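Local coordinates for protein ulvan Lyase-PL25 (Pseudoalteromonas sp. PLSV, PDB 5UAM) that cleaves ulvan, the sulfated cell-wall polysaccharide of green seaweeds, as a polysaccharide lyase of family 25 built on a beta-propeller fold, at residues G182-D187 with R252-E257; K208-T213 with A217-Y222; G126-G131 with T159-Y164. All coordinates share one frame; numbering follows the deposited sequence.

How the contacts relate
From the N terminus, contact 3 comes first: the 126-131 loop meets the 159-164 loop, closing an excursion that contains strands 139-143 and 152-154. After strands 165-169 and 175-180, contact 1 opens at 182-187 and closes only at 252-257, where zinc joins the two loops. Contact 2, the hairpin of 208-213 and 217-222, is nested inside that long loop; contact 3 is in series with both. Hydrogen bonds probably knit the three together, D187 N to L130 O between contacts 1 and 3, and S220 OG to H184 O between contacts 1 and 2. H184, Y222 and Y164, one from each contact, converge on a single phosphate ion.

Contact 1: residues G182-D187 with R252-E257; sequences GAHRSD and RGHTTE. With ZN (zinc ion), chain D; PO4 (phosphate ion), chain E; EDO (1,2-ethanediol), chain J; EDO (1,2-ethanediol), chain H.
One zinc ion is gripped by H184 ND1 and H254 NE2, each at 2.1 Å, and H240 and C242 complete its four protein ligands. The two imidazoles approach edge on, their planes 46° apart, without stacking. Their coordinating nitrogens, H184 ND1 and H254 NE2, lie 3.3 Å from each other, close because both bind the metal and not because they share a proton. H254 reaches toward H184 with CG anti to the backbone N (chi1 -178°), which extends the ring toward the metal. With ND1 of H184 spent on zinc, its NE2 gives a nearly straight bond to phosphate O1, 2.5 Å long and in the ring plane. One imidazole thus links the metal, a structural site, to the pocket where H99, H119, R180 and Y222 also hold the phosphate. H184 and H254 are both likely substrate ligands, and the phosphate probably comes from the crystallisation liquor. Within the 182-187 loop, S186 OG donates to A183 O at 2.7 Å. The shared zinc ties the loop between strands 175-180 and 188-193 to the one between strands 232-243 and 258-267, with Y222 of strand 217-227 packed against H184 and W303 of strand 303-311 against T255 and T256.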
loop_
_atom_site.group_PDB
_atom_site.type_symbol
_atom_site.label_atom_id
_atom_site.label_comp_id
_atom_site.label_asym_id
_atom_site.label_seq_id
_atom_site.Cartn_x
_atom_site.Cartn_y
_atom_site.Cartn_z
ATOM N N GLY A 182 0.946 -11.629 10.817
ATOM C CA GLY A 182 0.414 -12.927 10.466
ATOM C C GLY A 182 -0.632 -12.830 9.379
ATOM O O GLY A 182 -0.582 -11.899 8.567
ATOM N N ALA A 183 -1.560 -13.785 9.376
ATOM C CA ALA A 183 -2.688 -13.776 8.450
ATOM C C ALA A 183 -3.875 -13.033 9.075
ATOM O O ALA A 183 -3.665 -12.132 9.885
ATOM C CB ALA A 183 -3.002 -15.210 8.030
ATOM N N HIS A 184 -5.122 -13.344 8.693
ATOM C CA HIS A 184 -6.243 -12.481 9.094
ATOM C C HIS A 184 -6.344 -12.277 10.587
ATOM O O HIS A 184 -6.688 -11.177 11.053
ATOM C CB HIS A 184 -7.562 -13.079 8.667
ATOM C CG HIS A 184 -7.824 -12.928 7.222
ATOM N ND1 HIS A 184 -9.091 -12.998 6.691
ATOM C CD2 HIS A 184 -6.982 -12.717 6.190
ATOM C CE1 HIS A 184 -9.011 -12.838 5.379
ATOM N NE2 HIS A 184 -7.746 -12.659 5.054
ATOM N N ARG A 185 -6.161 -13.340 11.359
ATOM C CA ARG A 185 -6.517 -13.307 12.764
ATOM C C ARG A 185 -5.259 -12.947 13.544
ATOM O O ARG A 185 -4.707 -13.730 14.320
ATOM C CB ARG A 185 -7.172 -14.621 13.174
ATOM C CG ARG A 185 -8.497 -14.793 12.438
ATOM C CD ARG A 185 -9.264 -16.038 12.835
ATOM N NE ARG A 185 -10.636 -15.950 12.357
ATOM C CZ ARG A 185 -11.605 -16.783 12.706
ATOM N NH1 ARG A 185 -11.362 -17.787 13.547
ATOM N NH2 ARG A 185 -12.823 -16.603 12.221
ATOM N N SER A 186 -4.830 -11.704 13.317
ATOM C CA SER A 186 -3.545 -11.231 13.793
ATOM C C SER A 186 -3.634 -9.760 14.151
ATOM O O SER A 186 -4.397 -8.998 13.548
ATOM C CB SER A 186 -2.466 -11.359 12.709
ATOM O OG SER A 186 -2.366 -12.688 12.223
ATOM N N ASP A 187 -2.817 -9.363 15.114
ATOM C CA ASP A 187 -2.677 -7.941 15.394
ATOM C C ASP A 187 -1.914 -7.255 14.267
ATOM O O ASP A 187 -1.121 -7.869 13.551
ATOM C CB ASP A 187 -1.873 -7.717 16.669
ATOM C CG ASP A 187 -2.599 -8.130 17.956
ATOM O OD1 ASP A 187 -3.722 -8.698 17.950
ATOM O OD2 ASP A 187 -1.987 -7.883 19.022
ATOM N N ARG A 252 -23.077 -18.421 5.129
ATOM C CA ARG A 252 -22.197 -17.899 4.089
ATOM C C ARG A 252 -20.730 -18.150 4.422
ATOM O O ARG A 252 -19.913 -18.347 3.517
ATOM C CB ARG A 252 -22.452 -16.401 3.906
ATOM C CG ARG A 252 -21.686 -15.765 2.752
ATOM C CD ARG A 252 -22.106 -14.308 2.563
ATOM N NE ARG A 252 -21.538 -13.699 1.359
ATOM C CZ ARG A 252 -21.787 -12.450 0.973
ATOM N NH1 ARG A 252 -22.591 -11.682 1.699
ATOM N NH2 ARG A 252 -21.231 -11.960 -0.132
ATOM N N GLY A 253 -20.377 -18.134 5.703
ATOM C CA GLY A 253 -19.020 -18.464 6.097
ATOM C C GLY A 253 -18.043 -17.320 5.881
ATOM O O GLY A 253 -18.401 -16.141 5.854
ATOM N N HIS A 254 -16.782 -17.686 5.705
ATOM C CA HIS A 254 -15.738 -16.682 5.667
ATOM C C HIS A 254 -15.673 -16.002 4.301
ATOM O O HIS A 254 -15.542 -16.667 3.272
ATOM C CB HIS A 254 -14.381 -17.287 6.004
ATOM C CG HIS A 254 -13.304 -16.263 6.016
ATOM N ND1 HIS A 254 -12.573 -15.941 4.893
ATOM C CD2 HIS A 254 -12.913 -15.405 6.986
ATOM C CE1 HIS A 254 -11.744 -14.953 5.187
ATOM N NE2 HIS A 254 -11.932 -14.609 6.448
ATOM N N THR A 255 -15.762 -14.673 4.304
ATOM C CA THR A 255 -15.682 -13.862 3.094
ATOM C C THR A 255 -14.639 -12.763 3.289
ATOM O O THR A 255 -13.944 -12.725 4.312
ATOM C CB THR A 255 -17.032 -13.189 2.819
ATOM O OG1 THR A 255 -17.310 -12.292 3.898
ATOM C CG2 THR A 255 -18.167 -14.227 2.655
ATOM N N THR A 256 -14.545 -11.830 2.339
ATOM C CA THR A 256 -13.690 -10.660 2.502
ATOM C C THR A 256 -14.429 -9.467 3.098
ATOM O O THR A 256 -13.964 -8.333 2.959
ATOM C CB THR A 256 -13.070 -10.234 1.165
ATOM O OG1 THR A 256 -14.107 -9.852 0.259
ATOM C CG2 THR A 256 -12.265 -11.361 0.556
ATOM N N GLU A 257 -15.558 -9.700 3.772
ATOM C CA GLU A 257 -16.380 -8.616 4.301
ATOM C C GLU A 257 -15.566 -7.643 5.136
ATOM O O GLU A 257 -14.959 -8.021 6.144
ATOM C CB GLU A 257 -17.507 -9.206 5.150
ATOM C CG GLU A 257 -18.491 -8.147 5.616
ATOM C CD GLU A 257 -19.687 -8.694 6.379
ATOM O OE1 GLU A 257 -19.930 -9.927 6.354
ATOM O OE2 GLU A 257 -20.419 -7.871 6.978
HETATM ZN ZN ZN D . -10.937 -13.210 7.589
HETATM P P PO4 E . -5.407 -11.390 2.870
HETATM O O1 PO4 E . -6.542 -12.394 2.831
HETATM O O2 PO4 E . -5.710 -10.308 3.823
HETATM O O3 PO4 E . -5.316 -10.839 1.467
HETATM O O4 PO4 E . -4.146 -12.129 3.304
HETATM C C1 EDO J . -2.680 -11.092 20.532
HETATM O O1 EDO J . -3.920 -10.400 20.312
HETATM C C2 EDO J . -2.910 -12.267 21.475
HETATM O O2 EDO J . -3.881 -13.148 20.898
HETATM C C1 EDO H . -11.477 -7.051 -1.832
HETATM O O1 EDO H . -11.794 -5.958 -2.721
HETATM C C2 EDO H . -12.269 -6.968 -0.520
HETATM O O2 EDO H . -13.647 -7.353 -0.714
#

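Contact 2: residues K208-T213 with A217-Y222; sequences KHKRRT and AVDSWY. With EDO (1,2-ethanediol), chain J; PO4 (phosphate ion), chain E.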
loop_
_atom_site.group_PDB
_atom_site.type_symbol
_atom_site.label_atom_id
_atom_site.label_comp_id
_atom_site.label_asym_id
_atom_site.label_seq_id
_atom_site.Cartn_x
_atom_site.Cartn_y
_atom_site.Cartn_z
ATOM N N LYS A 208 -5.852 -4.579 17.701
ATOM C CA LYS A 208 -6.068 -5.869 18.349
ATOM C C LYS A 208 -7.002 -6.768 17.549
ATOM O O LYS A 208 -8.127 -6.375 17.225
ATOM C CB LYS A 208 -6.735 -5.608 19.697
ATOM C CG LYS A 208 -7.094 -6.851 20.497
ATOM C CD LYS A 208 -5.837 -7.532 21.012
ATOM C CE LYS A 208 -6.202 -8.529 22.074
ATOM N NZ LYS A 208 -4.986 -9.195 22.632
ATOM N N HIS A 209 -6.578 -8.007 17.320
ATOM C CA HIS A 209 -7.487 -9.068 16.910
ATOM C C HIS A 209 -7.932 -9.849 18.139
ATOM O O HIS A 209 -7.177 -10.018 19.101
ATOM C CB HIS A 209 -6.826 -10.025 15.904
ATOM C CG HIS A 209 -6.112 -11.179 16.540
ATOM N ND1 HIS A 209 -4.836 -11.081 17.062
ATOM C CD2 HIS A 209 -6.504 -12.458 16.756
ATOM C CE1 HIS A 209 -4.476 -12.247 17.562
ATOM N NE2 HIS A 209 -5.468 -13.102 17.387
ATOM N N LYS A 210 -9.170 -10.335 18.108
ATOM C CA LYS A 210 -9.749 -11.068 19.229
ATOM C C LYS A 210 -11.121 -11.585 18.822
ATOM O O LYS A 210 -11.701 -11.116 17.840
ATOM C CB LYS A 210 -9.894 -10.203 20.492
ATOM C CG LYS A 210 -10.708 -8.902 20.276
ATOM C CD LYS A 210 -10.932 -8.197 21.611
ATOM C CE LYS A 210 -11.537 -6.813 21.450
ATOM N NZ LYS A 210 -12.894 -6.866 20.848
ATOM N N ARG A 211 -11.620 -12.561 19.576
ATOM C CA ARG A 211 -12.957 -13.077 19.322
ATOM C C ARG A 211 -13.983 -12.013 19.661
ATOM O O ARG A 211 -13.874 -11.321 20.677
ATOM C CB ARG A 211 -13.264 -14.292 20.201
ATOM C CG ARG A 211 -12.325 -15.482 20.070
ATOM C CD ARG A 211 -12.555 -16.309 18.811
ATOM N NE ARG A 211 -13.965 -16.507 18.479
ATOM C CZ ARG A 211 -14.391 -17.138 17.388
ATOM N NH1 ARG A 211 -13.522 -17.658 16.524
ATOM N NH2 ARG A 211 -15.691 -17.252 17.159
ATOM N N ARG A 212 -15.007 -11.915 18.824
ATOM C CA ARG A 212 -16.195 -11.171 19.193
ATOM C C ARG A 212 -17.053 -11.964 20.165
ATOM O O ARG A 212 -17.100 -13.200 20.136
ATOM C CB ARG A 212 -17.006 -10.848 17.950
ATOM C CG ARG A 212 -16.244 -9.923 17.069
ATOM C CD ARG A 212 -17.029 -9.483 15.924
ATOM N NE ARG A 212 -18.229 -8.742 16.299
ATOM C CZ ARG A 212 -18.692 -7.701 15.622
ATOM N NH1 ARG A 212 -18.045 -7.257 14.556
ATOM N NH2 ARG A 212 -19.818 -7.107 16.007
ATOM N N THR A 213 -17.746 -11.235 21.037
ATOM C CA THR A 213 -18.637 -11.866 22.003
ATOM C C THR A 213 -20.088 -11.908 21.543
ATOM O O THR A 213 -20.913 -12.522 22.223
ATOM C CB THR A 213 -18.560 -11.142 23.353
ATOM O OG1 THR A 213 -18.935 -9.767 23.175
ATOM C CG2 THR A 213 -17.134 -11.206 23.908
ATOM N N ALA A 217 -17.230 -14.632 14.955
ATOM C CA ALA A 217 -16.250 -13.986 14.098
ATOM C C ALA A 217 -15.149 -13.413 14.975
ATOM O O ALA A 217 -15.274 -13.337 16.202
ATOM C CB ALA A 217 -16.897 -12.882 13.258
ATOM N N VAL A 218 -14.068 -13.002 14.321
ATOM C CA VAL A 218 -12.894 -12.436 14.974
ATOM C C VAL A 218 -12.691 -11.030 14.430
ATOM O O VAL A 218 -12.861 -10.789 13.228
ATOM C CB VAL A 218 -11.655 -13.322 14.708
ATOM C CG1 VAL A 218 -10.370 -12.661 15.201
ATOM C CG2 VAL A 218 -11.840 -14.680 15.361
ATOM N N ASP A 219 -12.355 -10.093 15.318
ATOM C CA ASP A 219 -11.974 -8.759 14.880
ATOM C C ASP A 219 -10.677 -8.843 14.080
ATOM O O ASP A 219 -9.688 -9.425 14.534
ATOM C CB ASP A 219 -11.724 -7.828 16.071
ATOM C CG ASP A 219 -12.966 -7.508 16.885
ATOM O OD1 ASP A 219 -14.120 -7.587 16.396
ATOM O OD2 ASP A 219 -12.757 -7.128 18.058
ATOM N N SER A 220 -10.677 -8.233 12.900
ATOM C CA SER A 220 -9.545 -8.227 11.987
ATOM C C SER A 220 -9.515 -6.867 11.311
ATOM O O SER A 220 -10.521 -6.153 11.284
ATOM C CB SER A 220 -9.721 -9.370 10.982
ATOM O OG SER A 220 -8.631 -9.531 10.107
ATOM N N TRP A 221 -8.350 -6.503 10.763
ATOM C CA TRP A 221 -8.141 -5.129 10.315
ATOM C C TRP A 221 -7.288 -5.067 9.054
ATOM O O TRP A 221 -6.519 -5.976 8.757
ATOM C CB TRP A 221 -7.392 -4.328 11.380
ATOM C CG TRP A 221 -8.072 -4.295 12.707
ATOM C CD1 TRP A 221 -7.810 -5.092 13.811
ATOM C CD2 TRP A 221 -9.116 -3.400 13.103
ATOM N NE1 TRP A 221 -8.632 -4.734 14.847
ATOM C CE2 TRP A 221 -9.445 -3.702 14.441
ATOM C CE3 TRP A 221 -9.802 -2.366 12.456
ATOM C CZ2 TRP A 221 -10.427 -3.004 15.139
ATOM C CZ3 TRP A 221 -10.784 -1.680 13.145
ATOM C CH2 TRP A 221 -11.091 -1.999 14.474
ATOM N N TYR A 222 -7.385 -3.919 8.374
ATOM C CA TYR A 222 -6.441 -3.561 7.316
ATOM C C TYR A 222 -6.081 -2.093 7.486
ATOM O O TYR A 222 -6.968 -1.239 7.570
ATOM C CB TYR A 222 -7.053 -3.775 5.924
ATOM C CG TYR A 222 -7.264 -5.233 5.594
ATOM C CD1 TYR A 222 -8.457 -5.866 5.943
ATOM C CD2 TYR A 222 -6.294 -5.985 4.950
ATOM C CE1 TYR A 222 -8.662 -7.208 5.673
ATOM C CE2 TYR A 222 -6.481 -7.312 4.678
ATOM C CZ TYR A 222 -7.694 -7.929 5.012
ATOM O OH TYR A 222 -7.895 -9.263 4.747
HETATM C C1 EDO J . -2.680 -11.092 20.532
HETATM O O1 EDO J . -3.920 -10.400 20.312
HETATM C C2 EDO J . -2.910 -12.267 21.475
HETATM O O2 EDO J . -3.881 -13.148 20.898
HETATM P P PO4 E . -5.407 -11.390 2.870
HETATM O O1 PO4 E . -6.542 -12.394 2.831
HETATM O O2 PO4 E . -5.710 -10.308 3.823
HETATM O O3 PO4 E . -5.316 -10.839 1.467
HETATM O O4 PO4 E . -4.146 -12.129 3.304
HETATM O O HOH W 1 -10.519 -5.522 18.456
#
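A217 O accepts the backbone N-H of R212 at 3.0 Å, and the same carbonyl lies over one face of the R211 guanidinium. V218 forms a non-hydrogen-bonded antiparallel pair with R211, whose chain crosses it at about a right angle and brings NH1 to 3.6 Å from V218 CG2, while NH2 pairs with D244. D219 N donates to K210 O at 2.8 Å, nearly along the C=O axis. The D219 carboxylate divides its work: OD2 takes a salt bridge from K210 NZ (2.8 Å) and a water that also donates to K208 O, while OD1 turns to Y239 and R287. Bent at chi4 (63°), the lysine lies alongside the aspartate. D219 O is buried without a hydrogen-bond partner, H209 CA leaning on it at 3.3 Å. Were D219 an alanine, K210 would probably keep E288 alone of its two carboxylates, and R287 would lose a counter-charge. W221 sends its indole NE1 to K208 O at 2.9 Å, in its own ring plane but well above the carbonyl plane. Y222, a likely substrate ligand farther along the strand, instead gives its hydroxyl proton to phosphate O2 (2.6 Å). The buried D219 carboxylate, its charge probably balanced by K210 and R287, thus likely helps fix the two strands' pairing near the turn.

Contact 3: residues G126-G131 with T159-Y164; sequences GKNPLG and TPFGTY. With PO4 (phosphate ion), chain E.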
loop_
_atom_site.group_PDB
_atom_site.type_symbol
_atom_site.label_atom_id
_atom_site.label_comp_id
_atom_site.label_asym_id
_atom_site.label_seq_id
_atom_site.Cartn_x
_atom_site.Cartn_y
_atom_site.Cartn_z
ATOM N N GLY A 126 7.941 -20.946 13.373
ATOM C CA GLY A 126 7.684 -20.851 14.787
ATOM C C GLY A 126 6.200 -20.798 15.071
ATOM O O GLY A 126 5.358 -20.924 14.177
ATOM N N LYS A 127 5.872 -20.604 16.349
ATOM C CA LYS A 127 4.525 -20.276 16.785
ATOM C C LYS A 127 4.394 -18.758 16.775
ATOM O O LYS A 127 5.154 -18.055 17.450
ATOM C CB LYS A 127 4.286 -20.858 18.178
ATOM C CG LYS A 127 3.088 -20.294 18.909
ATOM C CD LYS A 127 1.795 -20.597 18.219
ATOM C CE LYS A 127 0.639 -20.283 19.179
ATOM N NZ LYS A 127 -0.650 -20.168 18.474
ATOM N N ASN A 128 3.462 -18.250 15.979
ATOM C CA ASN A 128 3.220 -16.812 15.890
ATOM C C ASN A 128 2.462 -16.363 17.139
ATOM O O ASN A 128 1.330 -16.803 17.363
ATOM C CB ASN A 128 2.377 -16.552 14.658
ATOM C CG ASN A 128 2.039 -15.096 14.461
ATOM O OD1 ASN A 128 2.431 -14.238 15.244
ATOM N ND2 ASN A 128 1.322 -14.806 13.379
ATOM N N PRO A 129 3.054 -15.525 17.997
ATOM C CA PRO A 129 2.388 -15.183 19.262
ATOM C C PRO A 129 1.344 -14.092 19.136
ATOM O O PRO A 129 0.607 -13.859 20.108
ATOM C CB PRO A 129 3.542 -14.707 20.140
ATOM C CG PRO A 129 4.493 -14.106 19.185
ATOM C CD PRO A 129 4.384 -14.905 17.887
ATOM N N LEU A 130 1.228 -13.456 17.974
ATOM C CA LEU A 130 0.322 -12.337 17.790
ATOM C C LEU A 130 -0.648 -12.552 16.647
ATOM O O LEU A 130 -1.372 -11.616 16.277
ATOM C CB LEU A 130 1.100 -11.038 17.604
ATOM C CG LEU A 130 1.891 -10.572 18.822
ATOM C CD1 LEU A 130 2.711 -9.364 18.446
ATOM C CD2 LEU A 130 0.976 -10.232 19.985
ATOM N N GLY A 131 -0.735 -13.767 16.130
ATOM C CA GLY A 131 -1.669 -14.009 15.055
ATOM C C GLY A 131 -1.592 -15.435 14.571
ATOM O O GLY A 131 -0.951 -16.294 15.182
ATOM N N THR A 159 10.227 -10.012 12.078
ATOM C CA THR A 159 9.521 -11.269 12.280
ATOM C C THR A 159 9.117 -11.863 10.927
ATOM O O THR A 159 8.711 -11.131 10.015
ATOM C CB THR A 159 8.293 -11.126 13.181
ATOM O OG1 THR A 159 7.663 -12.413 13.266
ATOM C CG2 THR A 159 7.277 -10.091 12.655
ATOM N N PRO A 160 9.200 -13.186 10.759
ATOM C CA PRO A 160 8.714 -13.776 9.505
ATOM C C PRO A 160 7.211 -13.708 9.360
ATOM O O PRO A 160 6.699 -13.863 8.239
ATOM C CB PRO A 160 9.180 -15.228 9.595
ATOM C CG PRO A 160 9.316 -15.483 11.075
ATOM C CD PRO A 160 9.816 -14.188 11.639
ATOM N N PHE A 161 6.488 -13.492 10.457
ATOM C CA PHE A 161 5.022 -13.483 10.447
ATOM C C PHE A 161 4.579 -12.072 10.099
ATOM O O PHE A 161 4.241 -11.253 10.961
ATOM C CB PHE A 161 4.480 -13.886 11.815
ATOM C CG PHE A 161 4.978 -15.197 12.286
ATOM C CD1 PHE A 161 4.643 -16.351 11.611
ATOM C CD2 PHE A 161 5.806 -15.289 13.395
ATOM C CE1 PHE A 161 5.120 -17.573 12.022
ATOM C CE2 PHE A 161 6.288 -16.500 13.809
ATOM C CZ PHE A 161 5.941 -17.652 13.132
ATOM N N GLY A 162 4.575 -11.778 8.811
ATOM C CA GLY A 162 4.227 -10.448 8.344
ATOM C C GLY A 162 3.560 -10.454 6.975
ATOM O O GLY A 162 3.881 -11.274 6.112
ATOM N N THR A 163 2.603 -9.554 6.799
ATOM C CA THR A 163 1.982 -9.232 5.518
ATOM C C THR A 163 1.795 -7.719 5.498
ATOM O O THR A 163 1.473 -7.115 6.524
ATOM C CB THR A 163 0.545 -9.840 5.352
ATOM O OG1 THR A 163 0.475 -11.218 5.761
ATOM C CG2 THR A 163 0.088 -9.767 3.901
ATOM N N TYR A 164 1.926 -7.111 4.321
ATOM C CA TYR A 164 1.546 -5.708 4.082
ATOM C C TYR A 164 2.538 -4.696 4.653
ATOM O O TYR A 164 2.170 -3.804 5.439
ATOM C CB TYR A 164 0.122 -5.405 4.533
ATOM C CG TYR A 164 -0.958 -6.231 3.901
ATOM C CD1 TYR A 164 -1.124 -6.261 2.530
ATOM C CD2 TYR A 164 -1.828 -6.980 4.678
ATOM C CE1 TYR A 164 -2.143 -6.980 1.973
ATOM C CE2 TYR A 164 -2.832 -7.707 4.137
ATOM C CZ TYR A 164 -2.992 -7.715 2.788
ATOM O OH TYR A 164 -4.017 -8.434 2.226
HETATM P P PO4 E . -5.407 -11.390 2.870
HETATM O O1 PO4 E . -6.542 -12.394 2.831
HETATM O O2 PO4 E . -5.710 -10.308 3.823
HETATM O O3 PO4 E . -5.316 -10.839 1.467
HETATM O O4 PO4 E . -4.146 -12.129 3.304
#
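N128 lays its side chain flat on the F161 ring: amide and ring planes are 4° apart, and CB sits 3.6 Å from the ring centroid, 6° off the normal, a CH-pi contact over the centre. The amide extends past the ring toward its root, ND2 coming 3.6 Å from F161 CB. With chi1 at 179° the side chain runs out opposite the backbone N, which carries the amide along this face. Its polar ends are engaged elsewhere, which fixes the rotation of the group: OD1 accepts L130 N at 3.1 Å in an Asx turn, the donor well above the carbonyl plane, and ND2 is bonded to N132 O and H181 O. P160 CG lies over the other face of F161, offset toward the rim, so the phenyl ring is sandwiched between proline and asparagine. Packing thins toward the ring's far end, where F161 CZ meets the G126 carbonyl, G126 O standing 3.5 Å away. There G126 and K127 are exposed, and K127 turns its CB away from the ring. At the C-terminal end of 159-164, Y164, the probable proton acceptor of catalysis, points its hydroxyl toward the phosphate, with T163 CG2 over one ring face. The contact joins the loop between strands 112-116 and 139-143 to the loop between strands 152-154 and 165-169, and strand 175-180 flanks the latter through F179 and R180.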